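Local coordinates for protein FACT complex subunit SPT16 (Ashbya gossypii, PDB 6A8M) that probably acts, as part of the FACT complex, as a histone chaperone that reorganizes nucleosomes, this chain being the N-terminal, peptidase-like part of the protein, at residues A[340-348]-A[359-367]. Numbering follows the deposited sequence.
Sequences KQIYDGAVN and AGFTKNVGS
K363 O sits over one face of the Y343 ring, nearer the rim than the centre, at a height of 3.6 Å. T362 O lies in plane at its edge, and V365 N also sits near that plane. The F361 ring is almost parallel to the Y343 ring, with planes at 13°, but is displaced along its plane, so little of one ring covers the other. V347 CG2 meets the F361 ring at its edge, and A346 CB touches F361 CZ at 3.9 Å. Y343 CG is anti to the backbone N (chi1 -176°), which carries the ring from the helix to the backbone of 362-365. There Y343 OH donates to T362 O at 2.7 Å, 16° out of the carbonyl plane. A water gives Y343 OH a second bond and accepts from K363 NZ. A phenylalanine in place of Y343 would probably leave T362 O without this donor and the water without its acceptor. V365 points toward the helix: CG1 meets Y343 CD1 at 3.9 Å and CG2 meets I342 CG2. The contact lies in the M24 peptidase-like region and packs helix 339-353 against the loop leading into strand 364-368 and the start of that strand. The axes of helix 340-348 and strand 364-367 approach to 8.3 Å. I328 of helix 312-332 meets I342 and A346, and L324 of the same helix meets A346 and F361. L380 of neighbouring strand 379-381 touches I342 and V365.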
# COMPACT_ATOMS: atom_id res chain seq x y z
N LYS A 340 12.85 4.88 13.50
CA LYS A 340 14.22 4.67 13.94
C LYS A 340 14.28 3.85 15.22
O LYS A 340 15.11 2.95 15.35
CB LYS A 340 14.91 6.01 14.14
CG LYS A 340 16.36 5.90 14.63
CD LYS A 340 16.98 7.27 14.72
CE LYS A 340 18.35 7.22 15.36
NZ LYS A 340 18.94 8.58 15.54
N GLN A 341 13.42 4.16 16.20
CA GLN A 341 13.41 3.38 17.43
C GLN A 341 13.05 1.92 17.15
O GLN A 341 13.64 1.00 17.74
CB GLN A 341 12.43 3.99 18.43
CG GLN A 341 12.93 5.27 19.04
CD GLN A 341 11.86 6.05 19.79
OE1 GLN A 341 10.67 5.90 19.53
NE2 GLN A 341 12.29 6.89 20.72
N ILE A 342 12.10 1.69 16.25
CA ILE A 342 11.70 0.33 15.93
C ILE A 342 12.84 -0.40 15.22
O ILE A 342 13.25 -1.49 15.63
CB ILE A 342 10.43 0.34 15.06
CG1 ILE A 342 9.26 0.94 15.84
CG2 ILE A 342 10.09 -1.05 14.60
CD1 ILE A 342 8.13 1.41 14.94
N TYR A 343 13.38 0.20 14.15
CA TYR A 343 14.47 -0.46 13.43
C TYR A 343 15.67 -0.67 14.35
O TYR A 343 16.26 -1.76 14.37
CB TYR A 343 14.87 0.35 12.18
CG TYR A 343 15.92 -0.39 11.41
CD1 TYR A 343 15.59 -1.49 10.64
CD2 TYR A 343 17.27 -0.04 11.53
CE1 TYR A 343 16.55 -2.21 9.97
CE2 TYR A 343 18.24 -0.75 10.87
CZ TYR A 343 17.87 -1.84 10.09
OH TYR A 343 18.82 -2.55 9.43
N ASP A 344 16.07 0.36 15.12
CA ASP A 344 17.23 0.20 16.00
C ASP A 344 16.99 -0.88 17.06
O ASP A 344 17.93 -1.59 17.45
CB ASP A 344 17.59 1.52 16.66
CG ASP A 344 18.26 2.50 15.71
OD1 ASP A 344 18.55 2.08 14.57
OD2 ASP A 344 18.51 3.67 16.11
N GLY A 345 15.75 -1.02 17.55
CA GLY A 345 15.46 -2.10 18.49
C GLY A 345 15.66 -3.48 17.87
O GLY A 345 16.10 -4.41 18.55
N ALA A 346 15.30 -3.64 16.60
CA ALA A 346 15.59 -4.87 15.88
C ALA A 346 17.09 -5.10 15.78
O ALA A 346 17.58 -6.22 15.96
CB ALA A 346 14.95 -4.83 14.49
N VAL A 347 17.84 -4.06 15.43
CA VAL A 347 19.30 -4.18 15.34
C VAL A 347 19.88 -4.60 16.68
O VAL A 347 20.79 -5.43 16.74
CB VAL A 347 19.90 -2.86 14.85
CG1 VAL A 347 21.43 -2.92 14.94
CG2 VAL A 347 19.43 -2.59 13.43
N ASN A 348 19.37 -4.01 17.77
CA ASN A 348 19.83 -4.38 19.10
C ASN A 348 19.62 -5.86 19.35
O ASN A 348 20.50 -6.55 19.90
CB ASN A 348 19.10 -3.57 20.17
CG ASN A 348 19.41 -2.10 20.14
OD1 ASN A 348 20.35 -1.65 19.47
ND2 ASN A 348 18.62 -1.32 20.87
N ALA A 359 25.13 -8.18 9.53
CA ALA A 359 25.53 -7.59 8.25
C ALA A 359 24.49 -7.85 7.18
O ALA A 359 24.28 -7.01 6.29
CB ALA A 359 26.87 -8.16 7.81
N GLY A 360 23.87 -9.03 7.22
CA GLY A 360 22.93 -9.43 6.19
C GLY A 360 21.52 -8.94 6.39
O GLY A 360 20.68 -9.12 5.51
N PHE A 361 21.25 -8.30 7.52
CA PHE A 361 19.91 -7.80 7.83
C PHE A 361 19.51 -6.71 6.85
O PHE A 361 20.31 -5.83 6.50
CB PHE A 361 19.93 -7.25 9.25
CG PHE A 361 18.59 -6.89 9.83
CD1 PHE A 361 17.50 -7.75 9.73
CD2 PHE A 361 18.46 -5.72 10.57
CE1 PHE A 361 16.27 -7.41 10.34
CE2 PHE A 361 17.24 -5.37 11.16
CZ PHE A 361 16.16 -6.22 11.06
N THR A 362 18.25 -6.79 6.39
CA THR A 362 17.62 -5.71 5.64
C THR A 362 17.78 -4.39 6.39
O THR A 362 17.81 -4.35 7.62
CB THR A 362 16.12 -6.06 5.43
OG1 THR A 362 15.48 -6.40 6.67
CG2 THR A 362 15.99 -7.26 4.49
N LYS A 363 17.95 -3.30 5.64
CA LYS A 363 18.13 -1.99 6.27
C LYS A 363 16.80 -1.33 6.66
O LYS A 363 16.78 -0.14 7.02
CB LYS A 363 18.95 -1.09 5.34
CG LYS A 363 20.38 -1.59 5.15
CD LYS A 363 21.12 -1.63 6.50
CE LYS A 363 22.63 -1.94 6.36
NZ LYS A 363 23.26 -2.13 7.71
N ASN A 364 15.70 -2.06 6.59
CA ASN A 364 14.44 -1.59 7.14
C ASN A 364 13.64 -2.81 7.56
O ASN A 364 13.92 -3.93 7.12
CB ASN A 364 13.66 -0.75 6.11
CG ASN A 364 13.16 -1.60 4.94
OD1 ASN A 364 12.07 -2.17 4.99
ND2 ASN A 364 13.97 -1.69 3.89
N VAL A 365 12.63 -2.60 8.41
CA VAL A 365 11.77 -3.72 8.77
C VAL A 365 10.34 -3.49 8.29
O VAL A 365 9.38 -4.00 8.87
CB VAL A 365 11.82 -4.04 10.28
CG1 VAL A 365 13.23 -4.57 10.64
CG2 VAL A 365 11.44 -2.84 11.17
N GLY A 366 10.19 -2.79 7.17
CA GLY A 366 8.89 -2.70 6.55
C GLY A 366 8.41 -1.27 6.44
O GLY A 366 9.22 -0.33 6.42
N SER A 367 7.10 -1.09 6.35
CA SER A 367 6.59 0.26 6.20
C SER A 367 5.14 0.31 6.65
O SER A 367 4.48 -0.71 6.82
CB SER A 367 6.68 0.74 4.76
OG SER A 367 5.65 0.15 3.98
O HOH W 1 21.56 -2.56 10.42